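Local coordinates for ribulose-1,5-bisphosphate carboxylase/oxygenase large subunit (Rhodopseudomonas palustris, PDB 3QFW), which belongs to the RuBisCO-like proteins and is probably a magnesium-dependent enzyme, though whether it carboxylates ribulose bisphosphate is uncertain, at residues I151-V160 with L353-V361; T281-R289 with R326-Y334. All coordinates share one frame; numbering follows the deposited sequence. Where two conformers were deposited one is given.

Overall arrangement
Past the N-terminal part with its antiparallel sheet, the chain enters a TIM barrel. The end of helix 145-157, which follows strand 133-138, and the turn after it supply residues 151-160, the first half of contact 1. The chain then runs through most of the barrel before contact 2 forms: the end of strand 280-284 and the turn after it meet helix 327-334, 37 residues on and beyond strand 315-319. Contact 1 closes last, when helix 353-366 returns to residues 151-160, so its loop of about 190 residues encloses the short one of contact 2. Their centres lie about 20 Å apart, and Phe360 of contact 1 packs on Val327 of contact 2, linking helices 327-334 and 353-366.

Contact 1: residues I151-V160 with L353-V361; sequences IAHQLALGGV and LTEQASRFV
Thr354 OG1 donates to the backbone O of Gln154 at 2.9 Å, the one hydrogen bond between the two segments. Its hydroxyl comes in strongly from the side, at a C=O...OG1 angle of 106°, to an oxygen already weakly bonded by Gly158 N. Thr354 OG1 sits anti to the carbonyl carbon (chi1 -61°), which turns CG2 of the same side chain toward Leu157 CB, 3.7 Å away. Ser358 OG turns back to Thr354 O instead, and that oxygen takes Ser358 N and OG from opposite faces of its plane.

Apolar packing spreads out from Leu353, whose two methyls divide the work. Leu353 CD2 presses on Gln154 CB at 3.4 Å and also reaches Ile151, while CD1 lies 3.8 Å from Leu155 CD2. The Gln154 side chain crosses Leu353 at about a right angle, OE1 near its CB and CD2, and gives NE2 to Ser150 O. At the far end Val361 CG2 rests on Gly158 O (3.4 Å) and on the Gly159 backbone, with Val160 CG2 beside it.

Backbone closeness is greatest where Gly158 CA lies 4.3 Å from Ser358 CA. With no side chain between them, Ser358 CA makes a CH...O contact to Gly158 O at 3.5 Å. Gly159, at positive phi, is the first residue to leave helical angles, in a Schellman motif that leads the chain on to strand 162-165.

The segments of the first and last barrel helices, crossing at -39°, thus join mainly by methyl packing and close glycine backbone, with one hydroxyl-to-carbonyl bond as polar link, so the fit depends mostly on shape.

Contact 2: residues T281-R289 with R326-Y334; sequences TVFPNYGGR and RVNELLRFY. With SO4 (sulfate ion), chain G.
At the C-terminal end of barrel strand 280-284, the loop residues Asn285 and Tyr286 bind helix 327-334, which follows the neighbouring strand 315-319. A type II turn from Asn285 to Gly288, with Gly287 at positive phi, carries them. Tyr334 OH donates to Asn285 OD1 at 2.7 Å, in the carbonyl plane with a C=O...OH angle of 158°. Tyr334 OH also lies at the edge of the Phe283 ring, 3.4 Å from Phe283 CE1. Asn285 ND2 is 3.3 Å from Leu330 CD2.

Tyr286 CG sits between its backbone N and carbonyl carbon (chi1 62°), from where the ring reaches across to the helix. Tyr286 CE1 stands over the centre of the Phe333 ring, 3.8 Å from Phe333 CD2, the planes at 46°. Tyr286 OH gives a 2.6 Å bond to the anti side of Glu329 OE2. Arg326 grips this carboxylate side-on, NE reaching Glu329 OE1 at 2.6 Å and NH2 reaching OE2 from the same face as the tyrosine. Without the Glu329 carboxylate, as with an alanine here, Tyr286 OH would probably lose its acceptor and the Arg326 guanidinium its partner.

Arg332 NH1 donates to O4 of a sulfate, probably from the crystallisation liquor, at 3.1 Å. Loops at this end of the strands form the mouth of TIM-barrel active sites; in RuBisCO the one after the sixth strand closes over the substrate, and this turn probably corresponds to its start.

Contact 1: residues I151-V160 with L353-V361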
# COMPACT_ATOMS: atom_id res chain seq x y z
N ILE B 151 3.77 15.01 -28.16
CA ILE B 151 4.81 15.30 -27.17
C ILE B 151 5.86 14.20 -27.15
O ILE B 151 7.07 14.48 -27.21
CB ILE B 151 4.22 15.42 -25.75
CG1 ILE B 151 3.30 16.64 -25.66
CG2 ILE B 151 5.35 15.51 -24.73
CD1 ILE B 151 3.93 17.92 -26.15
N ALA B 152 5.41 12.95 -27.07
CA ALA B 152 6.32 11.81 -27.08
C ALA B 152 7.23 11.84 -28.31
O ALA B 152 8.42 11.54 -28.23
CB ALA B 152 5.55 10.51 -27.04
N HIS B 153 6.64 12.19 -29.45
CA HIS B 153 7.38 12.23 -30.71
C HIS B 153 8.52 13.25 -30.61
O HIS B 153 9.66 12.98 -31.01
CB HIS B 153 6.43 12.57 -31.86
CG HIS B 153 7.06 12.43 -33.22
ND1 HIS B 153 7.22 11.22 -33.85
CD2 HIS B 153 7.54 13.37 -34.07
CE1 HIS B 153 7.78 11.41 -35.03
NE2 HIS B 153 7.99 12.70 -35.19
N GLN B 154 8.20 14.43 -30.08
CA GLN B 154 9.21 15.47 -29.93
C GLN B 154 10.30 15.04 -28.96
O GLN B 154 11.48 15.26 -29.21
CB GLN B 154 8.56 16.79 -29.51
CG GLN B 154 7.59 17.33 -30.55
CD GLN B 154 6.63 18.36 -29.98
OE1 GLN B 154 7.01 19.49 -29.67
NE2 GLN B 154 5.36 17.98 -29.86
N LEU B 155 9.93 14.40 -27.85
CA LEU B 155 10.92 13.92 -26.89
C LEU B 155 11.84 12.87 -27.52
O LEU B 155 13.07 12.96 -27.43
CB LEU B 155 10.23 13.37 -25.64
CG LEU B 155 9.41 14.42 -24.89
CD1 LEU B 155 8.46 13.77 -23.87
CD2 LEU B 155 10.33 15.44 -24.23
N ALA B 156 11.24 11.88 -28.17
CA ALA B 156 12.00 10.78 -28.77
C ALA B 156 12.91 11.30 -29.89
O ALA B 156 14.03 10.82 -30.07
CB ALA B 156 11.05 9.71 -29.30
N LEU B 157 12.44 12.31 -30.60
CA LEU B 157 13.25 12.96 -31.63
C LEU B 157 14.53 13.54 -31.04
O LEU B 157 15.56 13.61 -31.71
CB LEU B 157 12.46 14.04 -32.37
CG LEU B 157 11.79 13.61 -33.68
CD1 LEU B 157 11.14 14.81 -34.38
CD2 LEU B 157 12.81 12.95 -34.60
N GLY B 158 14.47 13.95 -29.77
CA GLY B 158 15.60 14.54 -29.08
C GLY B 158 16.61 13.55 -28.53
O GLY B 158 17.67 13.95 -28.03
N GLY B 159 16.30 12.27 -28.63
CA GLY B 159 17.23 11.23 -28.21
C GLY B 159 17.07 10.75 -26.77
O GLY B 159 17.91 10.02 -26.25
N VAL B 160 15.98 11.15 -26.13
CA VAL B 160 15.66 10.68 -24.78
C VAL B 160 15.54 9.15 -24.78
O VAL B 160 14.88 8.58 -25.65
CB VAL B 160 14.34 11.29 -24.29
CG1 VAL B 160 13.97 10.77 -22.89
CG2 VAL B 160 14.45 12.81 -24.28
N LEU B 353 10.87 21.94 -28.04
CA LEU B 353 10.93 20.76 -27.19
C LEU B 353 12.03 19.80 -27.63
O LEU B 353 12.86 19.37 -26.82
CB LEU B 353 9.59 20.03 -27.18
CG LEU B 353 9.48 18.80 -26.27
CD1 LEU B 353 9.71 19.19 -24.81
CD2 LEU B 353 8.13 18.12 -26.42
N THR B 354 12.03 19.45 -28.91
CA THR B 354 13.05 18.56 -29.46
C THR B 354 14.43 19.18 -29.30
O THR B 354 15.38 18.49 -28.94
CB THR B 354 12.77 18.21 -30.93
OG1 THR B 354 11.51 17.54 -31.04
CG2 THR B 354 13.86 17.29 -31.47
N GLU B 355 14.53 20.48 -29.57
CA GLU B 355 15.80 21.18 -29.42
C GLU B 355 16.31 21.15 -27.99
O GLU B 355 17.48 20.81 -27.74
CB GLU B 355 15.67 22.64 -29.90
CG GLU B 355 16.90 23.49 -29.62
CD GLU B 355 16.68 24.95 -29.97
OE1 GLU B 355 15.55 25.29 -30.38
OE2 GLU B 355 17.63 25.75 -29.85
N GLN B 356 15.44 21.49 -27.04
CA GLN B 356 15.82 21.53 -25.63
C GLN B 356 16.09 20.14 -25.07
O GLN B 356 16.92 19.97 -24.19
CB GLN B 356 14.75 22.25 -24.80
CG GLN B 356 14.54 23.71 -25.18
CD GLN B 356 15.83 24.52 -25.18
OE1 GLN B 356 16.82 24.14 -24.55
NE2 GLN B 356 15.82 25.64 -25.89
N ALA B 357 15.38 19.14 -25.60
CA ALA B 357 15.59 17.74 -25.21
C ALA B 357 16.95 17.25 -25.70
O ALA B 357 17.67 16.54 -24.99
CB ALA B 357 14.51 16.87 -25.78
N SER B 358 17.28 17.62 -26.93
CA SER B 358 18.58 17.25 -27.48
C SER B 358 19.68 17.86 -26.63
O SER B 358 20.69 17.23 -26.36
CB SER B 358 18.70 17.74 -28.93
OG SER B 358 17.72 17.13 -29.76
N ARG B 359 19.46 19.10 -26.21
CA ARG B 359 20.41 19.81 -25.38
C ARG B 359 20.73 18.99 -24.14
O ARG B 359 21.89 18.78 -23.80
CB ARG B 359 19.83 21.16 -24.95
CG ARG B 359 20.52 22.36 -25.55
CD ARG B 359 21.79 22.69 -24.79
NE ARG B 359 22.62 23.67 -25.49
CZ ARG B 359 22.37 24.97 -25.55
NH1 ARG B 359 21.29 25.47 -24.95
NH2 ARG B 359 23.18 25.78 -26.22
N PHE B 360 19.68 18.52 -23.48
CA PHE B 360 19.84 17.71 -22.28
C PHE B 360 20.55 16.40 -22.59
O PHE B 360 21.54 16.05 -21.95
CB PHE B 360 18.47 17.43 -21.66
CG PHE B 360 18.53 16.58 -20.42
CD1 PHE B 360 18.61 17.17 -19.17
CD2 PHE B 360 18.52 15.20 -20.51
CE1 PHE B 360 18.67 16.38 -18.02
CE2 PHE B 360 18.57 14.41 -19.37
CZ PHE B 360 18.66 15.01 -18.13
N VAL B 361 20.01 15.67 -23.56
CA VAL B 361 20.59 14.41 -23.97
C VAL B 361 22.08 14.54 -24.29
O VAL B 361 22.89 13.71 -23.86
CB VAL B 361 19.83 13.83 -25.17
CG1 VAL B 361 20.65 12.75 -25.86
CG2 VAL B 361 18.47 13.31 -24.74

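Contact 2: residues T281-R289 with R326-Y334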
# COMPACT_ATOMS: atom_id res chain seq x y z
N THR B 281 13.90 2.31 -11.18
CA THR B 281 13.10 2.73 -10.05
C THR B 281 13.15 4.25 -9.87
O THR B 281 14.22 4.85 -9.68
CB THR B 281 13.47 1.94 -8.76
OG1 THR B 281 12.59 2.31 -7.70
CG2 THR B 281 14.93 2.20 -8.33
N VAL B 282 11.96 4.86 -9.97
CA VAL B 282 11.82 6.31 -9.90
C VAL B 282 11.75 6.76 -8.44
O VAL B 282 11.13 6.11 -7.61
CB VAL B 282 10.53 6.76 -10.65
CG1 VAL B 282 10.32 8.27 -10.52
CG2 VAL B 282 10.58 6.32 -12.11
N PHE B 283 12.41 7.87 -8.13
CA PHE B 283 12.39 8.45 -6.79
C PHE B 283 12.72 9.93 -6.88
O PHE B 283 13.44 10.37 -7.80
CB PHE B 283 13.40 7.75 -5.87
CG PHE B 283 14.84 7.91 -6.31
CD1 PHE B 283 15.67 8.83 -5.69
CD2 PHE B 283 15.35 7.11 -7.31
CE1 PHE B 283 17.01 8.96 -6.08
CE2 PHE B 283 16.69 7.24 -7.72
CZ PHE B 283 17.51 8.16 -7.10
N PRO B 284 12.19 10.71 -5.94
CA PRO B 284 12.44 12.15 -5.93
C PRO B 284 13.88 12.44 -5.52
O PRO B 284 14.35 11.96 -4.48
CB PRO B 284 11.44 12.69 -4.89
CG PRO B 284 11.11 11.51 -4.03
CD PRO B 284 11.21 10.30 -4.90
N ASN B 285 14.58 13.19 -6.36
CA ASN B 285 15.98 13.54 -6.13
C ASN B 285 16.05 14.44 -4.91
O ASN B 285 15.05 15.06 -4.53
CB ASN B 285 16.52 14.26 -7.37
CG ASN B 285 18.03 14.46 -7.33
OD1 ASN B 285 18.79 13.51 -7.17
ND2 ASN B 285 18.46 15.70 -7.49
N TYR B 286 17.21 14.52 -4.27
CA TYR B 286 17.40 15.49 -3.22
C TYR B 286 17.27 16.87 -3.86
O TYR B 286 17.48 17.01 -5.06
CB TYR B 286 18.77 15.34 -2.57
CG TYR B 286 19.91 15.56 -3.53
CD1 TYR B 286 20.36 14.53 -4.35
CD2 TYR B 286 20.54 16.79 -3.62
CE1 TYR B 286 21.40 14.72 -5.23
CE2 TYR B 286 21.59 17.00 -4.50
CZ TYR B 286 22.01 15.96 -5.30
OH TYR B 286 23.06 16.14 -6.18
N GLY B 287 16.91 17.87 -3.07
CA GLY B 287 16.82 19.23 -3.58
C GLY B 287 15.70 19.46 -4.59
O GLY B 287 15.55 20.57 -5.11
N GLY B 288 14.94 18.41 -4.89
CA GLY B 288 13.76 18.54 -5.72
C GLY B 288 12.60 19.05 -4.86
O GLY B 288 12.83 19.70 -3.84
N ARG B 289 11.37 18.76 -5.27
CA ARG B 289 10.19 19.19 -4.53
C ARG B 289 10.03 18.45 -3.21
O ARG B 289 9.30 18.90 -2.32
CB ARG B 289 8.92 19.00 -5.37
CG ARG B 289 8.84 19.86 -6.61
CD ARG B 289 7.43 19.83 -7.19
NE ARG B 289 6.97 18.47 -7.44
CZ ARG B 289 7.22 17.80 -8.56
NH1 ARG B 289 7.93 18.36 -9.53
NH2 ARG B 289 6.76 16.56 -8.71
N ARG B 326 21.73 21.18 -13.80
CA ARG B 326 21.89 20.19 -12.73
C ARG B 326 22.61 18.94 -13.21
O ARG B 326 23.10 18.16 -12.39
CB ARG B 326 20.53 19.78 -12.15
CG ARG B 326 19.66 20.90 -11.60
CD ARG B 326 20.12 21.38 -10.22
NE ARG B 326 20.43 20.29 -9.30
CZ ARG B 326 19.57 19.74 -8.45
NH1 ARG B 326 18.31 20.16 -8.40
NH2 ARG B 326 19.97 18.75 -7.65
N VAL B 327 22.67 18.74 -14.52
CA VAL B 327 23.17 17.49 -15.09
C VAL B 327 24.57 17.05 -14.60
O VAL B 327 24.73 15.92 -14.15
CB VAL B 327 23.14 17.52 -16.63
CG1 VAL B 327 24.08 16.48 -17.21
CG2 VAL B 327 21.72 17.31 -17.13
N ASN B 328 25.56 17.93 -14.66
CA ASN B 328 26.89 17.52 -14.20
C ASN B 328 26.93 17.19 -12.70
O ASN B 328 27.51 16.17 -12.30
CB ASN B 328 27.97 18.55 -14.58
CG ASN B 328 28.19 18.62 -16.07
OD1 ASN B 328 27.80 17.71 -16.81
ND2 ASN B 328 28.83 19.70 -16.53
N GLU B 329 26.32 18.04 -11.89
CA GLU B 329 26.13 17.76 -10.46
C GLU B 329 25.60 16.34 -10.24
O GLU B 329 26.17 15.55 -9.48
CB GLU B 329 25.16 18.77 -9.82
CG GLU B 329 24.74 18.41 -8.38
CD GLU B 329 23.44 19.07 -7.93
OE1 GLU B 329 22.92 19.95 -8.65
OE2 GLU B 329 22.93 18.70 -6.85
N LEU B 330 24.50 16.01 -10.91
CA LEU B 330 23.85 14.73 -10.64
C LEU B 330 24.68 13.54 -11.12
O LEU B 330 24.64 12.47 -10.52
CB LEU B 330 22.43 14.70 -11.22
CG LEU B 330 21.48 15.66 -10.50
CD1 LEU B 330 20.14 15.67 -11.20
CD2 LEU B 330 21.33 15.26 -9.04
N LEU B 331 25.42 13.73 -12.21
CA LEU B 331 26.27 12.65 -12.70
C LEU B 331 27.51 12.50 -11.84
O LEU B 331 28.04 11.40 -11.69
CB LEU B 331 26.64 12.87 -14.17
CG LEU B 331 25.58 12.47 -15.21
CD1 LEU B 331 24.55 11.51 -14.67
CD2 LEU B 331 24.91 13.68 -15.81
N ARG B 332 27.97 13.61 -11.25
CA ARG B 332 29.03 13.52 -10.25
C ARG B 332 28.50 12.78 -9.03
O ARG B 332 29.17 11.92 -8.46
CB ARG B 332 29.51 14.91 -9.84
CG ARG B 332 30.37 15.61 -10.91
CD ARG B 332 30.60 17.09 -10.58
NE ARG B 332 31.12 17.82 -11.74
CZ ARG B 332 30.70 19.01 -12.14
NH1 ARG B 332 29.74 19.65 -11.47
NH2 ARG B 332 31.22 19.58 -13.22
N PHE B 333 27.28 13.13 -8.63
CA PHE B 333 26.68 12.54 -7.45
C PHE B 333 26.44 11.04 -7.61
O PHE B 333 26.84 10.24 -6.76
CB PHE B 333 25.35 13.23 -7.11
CG PHE B 333 24.79 12.81 -5.78
CD1 PHE B 333 25.29 13.37 -4.62
CD2 PHE B 333 23.80 11.85 -5.70
CE1 PHE B 333 24.79 12.98 -3.38
CE2 PHE B 333 23.30 11.46 -4.48
CZ PHE B 333 23.79 12.02 -3.31
N TYR B 334 25.79 10.68 -8.70
CA TYR B 334 25.32 9.31 -8.88
C TYR B 334 26.26 8.42 -9.68
O TYR B 334 26.11 7.20 -9.68
CB TYR B 334 23.94 9.31 -9.56
CG TYR B 334 22.81 9.80 -8.69
CD1 TYR B 334 22.32 9.03 -7.64
CD2 TYR B 334 22.19 11.03 -8.94
CE1 TYR B 334 21.28 9.47 -6.84
CE2 TYR B 334 21.13 11.48 -8.15
CZ TYR B 334 20.68 10.69 -7.10
OH TYR B 334 19.64 11.11 -6.29
S SO4 G . 28.56 22.72 -14.01
O1 SO4 G . 27.68 22.13 -15.02
O2 SO4 G . 28.27 24.15 -13.91
O3 SO4 G . 29.95 22.53 -14.37
O4 SO4 G . 28.32 22.07 -12.72